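Local structure of tRNA (cytidine-2'-O-)-methyltransferase TrmJ (Sulfolobus acidocaldarius, 4CNG) at residues E62-S67 with E72-M77; G131-G136 with L160-A165. The protein catalyses the 2'-O-methylation of cytidine 32 in tRNA, using S-adenosyl-L-methionine as methyl donor and working as a homodimer. The protein carries 1 engineered substitution. All coordinates share one frame; numbering follows the deposited sequence.

Contact 1 (E62-S67 with E72-M77); sequences EAIKFS and EVIEKM
Ile64 and Ile74 cross at a slant, and their branches carry most of the contact between helices 60-64 and 71-77. Their closest approach is between Ile64 CG1 and Ile74 CG2, 3.8 Å apart, so the middle of one side chain rests on the methyl branch of the other. The delta methyl of Ile74 reaches further: with CG1 beside the backbone N (chi1 -71°) and the chain extended beyond it, CD1 lies over the backbone of Ile64, 3.9 Å from its CA. There it also meets Ala63 CB at 4.2 Å and Ser67 CB at 4.0 Å. Two small side chains suit these places, since the isoleucine methyl can come close to the turning backbone between them. On its outer side Ile64 meets a different kind of partner. Glu75 runs across it at about a right angle, with its CG 3.9 Å from Ile64 CD1 and OE2 also against that methyl. Both lie at the exposed edge of the contact, where a long chain ending in a charge fits.

No hydrogen bond joins the two segments; the polar work is done within 62-67. Residues 64 to 67 form a type I beta turn, and Ile64 O accepts both Ser67 N and Ser67 OG, the latter at 2.7 Å and tilted 20° from the carbonyl plane. The bond turns OG back onto the turn; CB, placed by the backbone, rests on Ile74. Beneath the pair, Ile74 and Val73 touch Ala40 of helix 33-45, and Val73 also packs on Phe51 of strand 50-54. Two short consecutive helices joined by a turn thus pack through aliphatic side chains on the flank of the parallel sheet in the SPOUT methyltransferase fold, away from the cofactor site.

Contact 2 (G131-G136 with L160-A165); sequences GRESVG and LNLSHA. With SAH (S-adenosyl-L-homocysteine), chain C; SAH (S-adenosyl-L-homocysteine), chain D.
Leu162 meets the loop 131-136 with both of its delta methyls. CD1 lies 3.5 Å from Gly131 O, and CD2 packs 3.8 Å from Glu133 CD. Placing CG anti to the backbone N (chi1 169°) sends this fork toward the loop. Glu133 crosses the leucine obliquely, its chain bent at chi2 (98°), and lays its CG and carboxylate carbon against CD2. A branched aliphatic residue suits this place because its two methyls can touch a backbone carbonyl and the flank of an acid without competing for the acid's hydrogen bonds: OE2 is held by Asn35 and Gly32 N, OE1 by Glu31 N.

Both segments hold the S-adenosyl-L-homocysteine of chain C. Gly131 N donates to its O2' at 3.1 Å, nearly straight at 163°, while Leu160 N donates to adenine N7 at 3.0 Å and Ala165 CB lies against C1'. A second S-adenosyl-L-homocysteine, chain D, gives its amino N to Val135 O at 2.7 Å. The two segments thus form part of the cofactor pocket, as in the knotted C-terminal region of SPOUT methyltransferases.

Further out, Arg132 and Gly136 close the loop with backbone bonds in both directions; Gly136, with positive phi and no side chain, lets its CA lie against OXT of the chain C ligand. Arg132 NH1 adds a bond to Gly136 O, 3.0 Å long, and the same side chain forms salt bridges to Glu29 and Glu141. Asn161, the N-cap of helix 162-175, donates from ND2 to His164 ND1 at 2.8 Å and to Asn35, which thereby links both sides; His164 stacks on His164 of the second subunit. The contact sets the loop after strand 125-130 against the start of helix 162-175, with helix 33-45 packed on Leu162 through Asn35 and Ile39.

From the N terminus, strand 22-28, helix 33-45 and strand 50-54 precede contact 1, which closes a short local loop of four residues between helices 60-64 and 71-77. The chain then runs through strands 79-81 and 93-97 to strand 125-130, after which contact 2 opens; it closes after 23 intervening residues, at the start of helix 162-175, having enclosed helix 139-143 and strand 147-149. The two contacts stand in series, neither nested nor crossed, with centres about 19 Å apart. Helix 33-45 is their common neighbour: Val73, Ile74 and Met77 pack on it in contact 1, Leu162 and Ser163 in contact 2, linking peripheral helices with the cofactor pocket.

Contact 1 (E62-S67 with E72-M77)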
ATOM      1  N   GLU A  62     -15.452   2.725  14.098  1.00 18.45           N
ATOM      2  CA  GLU A  62     -14.625   1.530  13.934  1.00 20.39           C
ATOM      3  C   GLU A  62     -13.325   1.845  13.198  1.00 15.33           C
ATOM      4  O   GLU A  62     -12.280   1.299  13.505  1.00 21.42           O
ATOM      5  CB  GLU A  62     -15.425   0.456  13.184  1.00 24.58           C
ATOM      6  CG  GLU A  62     -14.761  -0.908  13.125  1.00 34.80           C
ATOM      7  CD  GLU A  62     -14.558  -1.530  14.499  1.00 60.08           C
ATOM      8  OE1 GLU A  62     -15.350  -1.224  15.421  1.00 99.32           O
ATOM      9  OE2 GLU A  62     -13.626  -2.350  14.653  1.00106.89           O
ATOM     10  N   ALA A  63     -13.397   2.730  12.221  1.00 13.54           N
ATOM     11  CA  ALA A  63     -12.230   3.069  11.430  1.00 12.76           C
ATOM     12  C   ALA A  63     -11.120   3.696  12.266  1.00 14.03           C
ATOM     13  O   ALA A  63      -9.953   3.490  12.003  1.00 15.89           O
ATOM     14  CB  ALA A  63     -12.639   4.006  10.304  1.00 12.62           C
ATOM     15  N   ILE A  64     -11.503   4.467  13.267  1.00 16.37           N
ATOM     16  CA  ILE A  64     -10.524   5.115  14.130  1.00 20.13           C
ATOM     17  C   ILE A  64      -9.546   4.105  14.734  1.00 22.02           C
ATOM     18  O   ILE A  64      -8.359   4.404  14.893  1.00 23.49           O
ATOM     19  CB  ILE A  64     -11.189   5.947  15.241  1.00 23.66           C
ATOM     20  CG1 ILE A  64     -11.862   7.174  14.623  1.00 25.57           C
ATOM     21  CG2 ILE A  64     -10.177   6.343  16.304  1.00 28.89           C
ATOM     22  CD1 ILE A  64     -12.556   8.092  15.604  1.00 41.45           C
ATOM     23  N   LYS A  65     -10.014   2.889  14.997  1.00 22.70           N
ATOM     24  CA  LYS A  65      -9.159   1.850  15.587  1.00 29.26           C
ATOM     25  C   LYS A  65      -8.012   1.436  14.668  1.00 36.30           C
ATOM     26  O   LYS A  65      -7.029   0.816  15.160  1.00130.78           O
ATOM     27  CB  LYS A  65      -9.997   0.622  15.922  1.00 30.04           C
ATOM     28  CG  LYS A  65     -11.043   0.897  16.992  1.00 33.93           C
ATOM     29  CD  LYS A  65     -12.026  -0.255  17.143  1.00 45.31           C
ATOM     30  CE  LYS A  65     -12.860  -0.126  18.414  1.00 48.41           C
ATOM     31  NZ  LYS A  65     -13.384  -1.452  18.840  1.00 63.78           N
ATOM     32  N   PHE A  66      -8.186   1.588  13.355  1.00 54.93           N
ATOM     33  CA  PHE A  66      -7.179   1.148  12.402  1.00 31.41           C
ATOM     34  C   PHE A  66      -6.291   2.326  12.008  1.00 38.83           C
ATOM     35  O   PHE A  66      -5.418   2.202  11.125  1.00 31.45           O
ATOM     36  CB  PHE A  66      -7.828   0.505  11.166  1.00 23.06           C
ATOM     37  CG  PHE A  66      -8.582  -0.772  11.456  1.00 24.63           C
ATOM     38  CD1 PHE A  66      -7.920  -1.995  11.499  1.00 44.88           C
ATOM     39  CD2 PHE A  66      -9.948  -0.752  11.708  1.00 25.36           C
ATOM     40  CE1 PHE A  66      -8.610  -3.160  11.775  1.00 38.47           C
ATOM     41  CE2 PHE A  66     -10.639  -1.912  12.004  1.00 35.03           C
ATOM     42  CZ  PHE A  66      -9.964  -3.114  12.069  1.00 38.83           C
ATOM     43  N   SER A  67      -6.545   3.495  12.593  1.00 27.15           N
ATOM     44  CA  SER A  67      -5.877   4.710  12.141  1.00 26.81           C
ATOM     45  C   SER A  67      -4.572   4.988  12.898  1.00 23.95           C
ATOM     46  O   SER A  67      -3.838   5.883  12.512  1.00 25.51           O
ATOM     47  CB  SER A  67      -6.804   5.930  12.166  1.00 25.55           C
ATOM     48  OG  SER A  67      -7.132   6.295  13.484  1.00 26.56           O
ATOM     49  N   GLU A  72      -6.553  11.405  14.880  1.00 37.13           N
ATOM     50  CA  GLU A  72      -6.856  12.860  14.849  1.00 30.46           C
ATOM     51  C   GLU A  72      -7.241  13.323  13.436  1.00 23.19           C
ATOM     52  O   GLU A  72      -8.070  14.227  13.235  1.00 24.26           O
ATOM     53  CB  GLU A  72      -5.643  13.650  15.317  1.00 43.14           C
ATOM     54  CG  GLU A  72      -4.384  13.381  14.516  1.00 34.48           C
ATOM     55  CD  GLU A  72      -3.321  12.612  15.304  1.00 48.98           C
ATOM     56  OE1 GLU A  72      -3.672  11.625  15.985  1.00 52.94           O
ATOM     57  OE2 GLU A  72      -2.126  12.997  15.249  1.00 66.17           O
ATOM     58  N   VAL A  73      -6.718  12.590  12.467  1.00 19.69           N
ATOM     59  CA  VAL A  73      -7.040  12.801  11.073  1.00 16.53           C
ATOM     60  C   VAL A  73      -8.535  12.619  10.832  1.00 15.64           C
ATOM     61  O   VAL A  73      -9.156  13.460  10.242  1.00 17.54           O
ATOM     62  CB  VAL A  73      -6.197  11.886  10.161  1.00 16.77           C
ATOM     63  CG1 VAL A  73      -6.711  11.900   8.734  1.00 16.90           C
ATOM     64  CG2 VAL A  73      -4.731  12.305  10.196  1.00 19.96           C
ATOM     65  N   ILE A  74      -9.101  11.525  11.314  1.00 15.74           N
ATOM     66  CA  ILE A  74     -10.529  11.243  11.139  1.00 16.29           C
ATOM     67  C   ILE A  74     -11.399  12.242  11.889  1.00 18.09           C
ATOM     68  O   ILE A  74     -12.357  12.802  11.343  1.00 19.21           O
ATOM     69  CB  ILE A  74     -10.837   9.793  11.561  1.00 18.13           C
ATOM     70  CG1 ILE A  74     -10.241   8.838  10.532  1.00 19.03           C
ATOM     71  CG2 ILE A  74     -12.341   9.582  11.736  1.00 20.86           C
ATOM     72  CD1 ILE A  74     -10.288   7.398  10.948  1.00 20.03           C
ATOM     73  N   GLU A  75     -11.064  12.461  13.147  1.00 19.63           N
ATOM     74  CA  GLU A  75     -11.915  13.240  14.019  1.00 24.12           C
ATOM     75  C   GLU A  75     -12.034  14.703  13.595  1.00 26.14           C
ATOM     76  O   GLU A  75     -13.110  15.321  13.700  1.00 32.27           O
ATOM     77  CB  GLU A  75     -11.370  13.153  15.433  1.00 28.80           C
ATOM     78  CG  GLU A  75     -11.449  11.759  16.026  1.00 42.18           C
ATOM     79  CD  GLU A  75     -10.372  11.502  17.058  1.00 72.11           C
ATOM     80  OE1 GLU A  75      -9.961  12.462  17.747  1.00101.18           O
ATOM     81  OE2 GLU A  75      -9.919  10.343  17.160  1.00 85.73           O
ATOM     82  N   LYS A  76     -10.926  15.266  13.126  1.00 22.82           N
ATOM     83  CA  LYS A  76     -10.873  16.693  12.839  1.00 24.40           C
ATOM     84  C   LYS A  76     -10.564  17.047  11.387  1.00 24.98           C
ATOM     85  O   LYS A  76     -11.213  17.922  10.813  1.00 34.01           O
ATOM     86  CB  LYS A  76      -9.864  17.380  13.764  1.00 26.70           C
ATOM     87  CG  LYS A  76     -10.086  17.099  15.241  1.00 45.59           C
ATOM     88  CD  LYS A  76     -11.315  17.824  15.764  1.00 56.99           C
ATOM     89  CE  LYS A  76     -11.876  17.141  17.001  1.00 77.16           C
ATOM     90  NZ  LYS A  76     -13.010  17.904  17.590  1.00 89.07           N
ATOM     91  N   MET A  77      -9.569  16.395  10.794  1.00 18.14           N
ATOM     92  CA  MET A  77      -9.103  16.829   9.479  1.00 15.65           C
ATOM     93  C   MET A  77     -10.022  16.396   8.324  1.00 14.68           C
ATOM     94  O   MET A  77     -10.274  17.168   7.395  1.00 15.85           O
ATOM     95  CB  MET A  77      -7.702  16.303   9.244  1.00 19.00           C
ATOM     96  CG  MET A  77      -7.137  16.663   7.894  1.00 21.47           C
ATOM     97  SD  MET A  77      -5.649  15.774   7.487  1.00 26.15           S
ATOM     98  CE  MET A  77      -5.354  16.395   5.857  1.00 22.25           C
TER

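Contact 2 (G131-G136 with L160-A165)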
ATOM      1  N   GLY A 131     -11.726   4.885  -5.780  1.00  8.54           N
ATOM      2  CA  GLY A 131     -13.065   4.337  -5.778  1.00  9.01           C
ATOM      3  C   GLY A 131     -13.348   3.263  -4.753  1.00  9.05           C
ATOM      4  O   GLY A 131     -12.604   3.002  -3.812  1.00  9.49           O
ATOM      5  N   ARG A 132     -14.547   2.711  -4.917  1.00  9.90           N
ATOM      6  CA  ARG A 132     -15.158   1.774  -3.976  1.00 10.07           C
ATOM      7  C   ARG A 132     -14.507   0.410  -4.060  1.00 10.43           C
ATOM      8  O   ARG A 132     -14.177  -0.051  -5.148  1.00 11.63           O
ATOM      9  CB  ARG A 132     -16.645   1.666  -4.370  1.00 11.45           C
ATOM     10  CG  ARG A 132     -17.409   2.986  -4.359  1.00 11.46           C
ATOM     11  CD  ARG A 132     -18.660   2.901  -5.212  1.00 11.93           C
ATOM     12  NE  ARG A 132     -19.350   4.184  -5.322  1.00 12.66           N
ATOM     13  CZ  ARG A 132     -19.098   5.110  -6.229  1.00 12.14           C
ATOM     14  NH1 ARG A 132     -18.113   4.989  -7.091  1.00 12.11           N
ATOM     15  NH2 ARG A 132     -19.817   6.210  -6.254  1.00 12.33           N
ATOM     16  N   GLU A 133     -14.383  -0.262  -2.925  1.00 11.37           N
ATOM     17  CA  GLU A 133     -13.813  -1.581  -2.942  1.00 12.37           C
ATOM     18  C   GLU A 133     -14.617  -2.489  -3.868  1.00 13.95           C
ATOM     19  O   GLU A 133     -14.051  -3.280  -4.603  1.00 16.50           O
ATOM     20  CB  GLU A 133     -13.752  -2.167  -1.532  1.00 13.44           C
ATOM     21  CG  GLU A 133     -12.901  -1.384  -0.547  1.00 15.57           C
ATOM     22  CD  GLU A 133     -13.659  -0.426   0.384  1.00 15.42           C
ATOM     23  OE1 GLU A 133     -14.559   0.339  -0.150  1.00 17.46           O
ATOM     24  OE2 GLU A 133     -13.291  -0.387   1.624  1.00 13.93           O
ATOM     25  N   SER A 134     -15.943  -2.384  -3.829  1.00 13.95           N
ATOM     26  CA  SER A 134     -16.806  -3.269  -4.586  1.00 16.28           C
ATOM     27  C   SER A 134     -16.726  -3.031  -6.093  1.00 15.11           C
ATOM     28  O   SER A 134     -16.526  -3.959  -6.878  1.00 17.78           O
ATOM     29  CB  SER A 134     -18.252  -3.120  -4.108  1.00 20.55           C
ATOM     30  OG  SER A 134     -18.703  -1.772  -4.221  1.00 19.27           O
ATOM     31  N   VAL A 135     -16.910  -1.782  -6.505  1.00 13.83           N
ATOM     32  CA  VAL A 135     -17.156  -1.476  -7.918  1.00 13.91           C
ATOM     33  C   VAL A 135     -16.310  -0.318  -8.447  1.00 13.01           C
ATOM     34  O   VAL A 135     -16.542   0.152  -9.555  1.00 15.31           O
ATOM     35  CB  VAL A 135     -18.649  -1.200  -8.199  1.00 16.23           C
ATOM     36  CG1 VAL A 135     -19.495  -2.436  -7.928  1.00 20.16           C
ATOM     37  CG2 VAL A 135     -19.144  -0.009  -7.398  1.00 18.51           C
ATOM     38  N   GLY A 136     -15.341   0.168  -7.684  1.00 11.28           N
ATOM     39  CA  GLY A 136     -14.458   1.216  -8.174  1.00 10.75           C
ATOM     40  C   GLY A 136     -15.180   2.536  -8.370  1.00 10.58           C
ATOM     41  O   GLY A 136     -16.000   2.939  -7.555  1.00 11.35           O
ATOM     42  N   LEU A 160      -5.533  -3.927  -6.652  1.00  9.12           N
ATOM     43  CA  LEU A 160      -5.024  -3.721  -5.306  1.00  9.23           C
ATOM     44  C   LEU A 160      -6.172  -3.450  -4.345  1.00  8.93           C
ATOM     45  O   LEU A 160      -7.178  -2.828  -4.726  1.00  9.77           O
ATOM     46  CB  LEU A 160      -4.055  -2.545  -5.244  1.00  9.28           C
ATOM     47  CG  LEU A 160      -2.907  -2.545  -6.251  1.00 11.52           C
ATOM     48  CD1 LEU A 160      -2.192  -1.232  -6.356  1.00 12.37           C
ATOM     49  CD2 LEU A 160      -1.902  -3.620  -5.935  1.00 18.66           C
ATOM     50  N   ASN A 161      -6.047  -3.875  -3.105  1.00  8.91           N
ATOM     51  CA  ASN A 161      -6.904  -3.359  -2.064  1.00  9.15           C
ATOM     52  C   ASN A 161      -6.785  -1.829  -2.020  1.00  8.58           C
ATOM     53  O   ASN A 161      -5.723  -1.256  -2.129  1.00  8.44           O
ATOM     54  CB  ASN A 161      -6.560  -3.980  -0.734  1.00 10.60           C
ATOM     55  CG  ASN A 161      -7.318  -3.345   0.380  1.00 13.76           C
ATOM     56  OD1 ASN A 161      -8.554  -3.551   0.558  1.00 19.50           O
ATOM     57  ND2 ASN A 161      -6.641  -2.437   1.040  1.00 14.73           N
ATOM     58  N   LEU A 162      -7.945  -1.173  -1.828  1.00  8.57           N
ATOM     59  CA  LEU A 162      -8.055   0.279  -1.843  1.00  8.41           C
ATOM     60  C   LEU A 162      -6.965   1.002  -1.055  1.00  7.68           C
ATOM     61  O   LEU A 162      -6.316   1.891  -1.575  1.00  8.60           O
ATOM     62  CB  LEU A 162      -9.429   0.650  -1.295  1.00  8.44           C
ATOM     63  CG  LEU A 162      -9.666   2.130  -0.980  1.00  8.67           C
ATOM     64  CD1 LEU A 162      -9.486   3.024  -2.169  1.00  9.72           C
ATOM     65  CD2 LEU A 162     -11.032   2.293  -0.335  1.00 10.10           C
ATOM     66  N   SER A 163      -6.785   0.647   0.217  1.00  7.91           N
ATOM     67  CA  SER A 163      -5.835   1.384   1.009  1.00  8.46           C
ATOM     68  C   SER A 163      -4.387   1.174   0.591  1.00  8.37           C
ATOM     69  O   SER A 163      -3.534   2.040   0.818  1.00  9.11           O
ATOM     70  CB  SER A 163      -5.998   1.107   2.489  1.00  9.30           C
ATOM     71  OG  SER A 163      -5.685  -0.195   2.838  1.00 10.31           O
ATOM     72  N   HIS A 164      -4.094   0.026  -0.002  1.00  8.24           N
ATOM     73  CA  HIS A 164      -2.753  -0.246  -0.541  1.00  8.94           C
ATOM     74  C   HIS A 164      -2.470   0.533  -1.801  1.00  8.68           C
ATOM     75  O   HIS A 164      -1.358   1.023  -1.969  1.00  9.66           O
ATOM     76  CB  HIS A 164      -2.540  -1.758  -0.670  1.00  9.08           C
ATOM     77  CG  HIS A 164      -2.627  -2.457   0.653  1.00  9.49           C
ATOM     78  ND1 HIS A 164      -3.837  -2.760   1.249  1.00 10.94           N
ATOM     79  CD2 HIS A 164      -1.669  -2.758   1.565  1.00 10.63           C
ATOM     80  CE1 HIS A 164      -3.610  -3.238   2.461  1.00 11.50           C
ATOM     81  NE2 HIS A 164      -2.300  -3.278   2.671  1.00 11.99           N
ATOM     82  N   ALA A 165      -3.501   0.704  -2.662  1.00  8.43           N
ATOM     83  CA  ALA A 165      -3.381   1.600  -3.774  1.00  8.76           C
ATOM     84  C   ALA A 165      -3.101   3.040  -3.313  1.00  8.38           C
ATOM     85  O   ALA A 165      -2.221   3.733  -3.851  1.00  9.54           O
ATOM     86  CB  ALA A 165      -4.622   1.546  -4.636  1.00  9.18           C
TER
HETATM   87  N   SAH C1157     -13.889  -4.427  -8.884  1.00 23.61           N
HETATM   88  CA  SAH C1157     -13.524  -2.999  -8.695  1.00 18.02           C
HETATM   89  CB  SAH C1157     -12.214  -2.957  -7.925  1.00 16.99           C
HETATM   90  CG  SAH C1157     -11.971  -1.619  -7.205  1.00 14.47           C
HETATM   91  SD  SAH C1157     -10.436  -1.633  -6.287  1.00 12.63           S
HETATM   92  C   SAH C1157     -13.439  -2.352 -10.047  1.00 25.55           C
HETATM   93  O   SAH C1157     -13.509  -3.029 -11.075  1.00 56.48           O
HETATM   94  OXT SAH C1157     -13.453  -1.145 -10.176  1.00 29.59           O
HETATM   95  C5' SAH C1157     -10.732  -0.173  -5.288  1.00 11.42           C
HETATM   96  C4' SAH C1157      -9.990   1.088  -5.714  1.00  8.98           C
HETATM   97  O4' SAH C1157      -8.578   0.876  -5.555  1.00  9.22           O
HETATM   98  C3' SAH C1157     -10.139   1.486  -7.139  1.00  8.66           C
HETATM   99  O3' SAH C1157     -11.390   2.167  -7.327  1.00  9.92           O
HETATM  100  C2' SAH C1157      -8.934   2.352  -7.378  1.00  8.27           C
HETATM  101  O2' SAH C1157      -9.133   3.636  -6.800  1.00  8.92           O
HETATM  102  C1' SAH C1157      -7.867   1.603  -6.569  1.00  8.65           C
HETATM  103  N9  SAH C1157      -7.084   0.609  -7.363  1.00  8.06           N
HETATM  104  C8  SAH C1157      -6.950  -0.722  -7.102  1.00  8.64           C
HETATM  105  N7  SAH C1157      -5.987  -1.251  -7.907  1.00  8.82           N
HETATM  106  C5  SAH C1157      -5.499  -0.225  -8.646  1.00  8.34           C
HETATM  107  C6  SAH C1157      -4.455  -0.091  -9.582  1.00  8.41           C
HETATM  108  N6  SAH C1157      -3.714  -1.143  -9.987  1.00  9.44           N
HETATM  109  N1  SAH C1157      -4.221   1.092 -10.096  1.00  8.99           N
HETATM  110  C2  SAH C1157      -4.942   2.148  -9.688  1.00  9.77           C
HETATM  111  N3  SAH C1157      -5.918   2.147  -8.792  1.00  8.92           N
HETATM  112  C4  SAH C1157      -6.168   0.970  -8.260  1.00  7.90           C
HETATM  113  N   SAH D1158     -15.603   0.678 -12.078  1.00 18.07           N
HETATM  114  CA  SAH D1158     -14.465   0.555 -13.040  1.00 19.54           C
HETATM  115  CB  SAH D1158     -14.663   1.548 -14.186  1.00 29.85           C
HETATM  116  CG  SAH D1158     -15.937   1.403 -14.986  1.00 35.98           C
HETATM  117  SD  SAH D1158     -15.837   2.579 -16.281  1.00 28.61           S
HETATM  118  C   SAH D1158     -13.179   0.939 -12.408  1.00 15.67           C
HETATM  119  O   SAH D1158     -13.251   1.816 -11.536  1.00 16.56           O
HETATM  120  OXT SAH D1158     -12.117   0.502 -12.847  1.00 20.96           O
HETATM  121  C5' SAH D1158     -14.449   1.969 -17.141  1.00 28.35           C
HETATM  122  C4' SAH D1158     -14.703   2.060 -18.640  1.00 32.03           C
HETATM  123  O4' SAH D1158     -13.505   1.803 -19.361  1.00 30.83           O
HETATM  124  C3' SAH D1158     -15.719   1.036 -19.129  1.00 34.11           C
HETATM  125  O3' SAH D1158     -17.017   1.608 -19.220  1.00 69.03           O
HETATM  126  C2' SAH D1158     -15.214   0.581 -20.488  1.00 33.27           C
HETATM  127  O2' SAH D1158     -16.092   0.954 -21.563  1.00 47.48           O
HETATM  128  C1' SAH D1158     -13.871   1.290 -20.643  1.00 30.09           C
HETATM  129  N9  SAH D1158     -12.798   0.368 -21.022  1.00 32.95           N
HETATM  130  C8  SAH D1158     -11.778   0.704 -21.827  1.00 39.57           C
HETATM  131  N7  SAH D1158     -10.850  -0.279 -21.832  1.00 37.75           N
HETATM  132  C5  SAH D1158     -11.256  -1.225 -20.965  1.00 30.56           C
HETATM  133  C6  SAH D1158     -10.730  -2.524 -20.516  1.00 31.72           C
HETATM  134  N6  SAH D1158      -9.551  -2.981 -21.007  1.00 37.48           N
HETATM  135  N1  SAH D1158     -11.458  -3.214 -19.598  1.00 40.62           N
HETATM  136  C2  SAH D1158     -12.623  -2.736 -19.102  1.00 32.68           C
HETATM  137  N3  SAH D1158     -13.163  -1.552 -19.465  1.00 29.72           N
HETATM  138  C4  SAH D1158     -12.511  -0.758 -20.358  1.00 29.37           C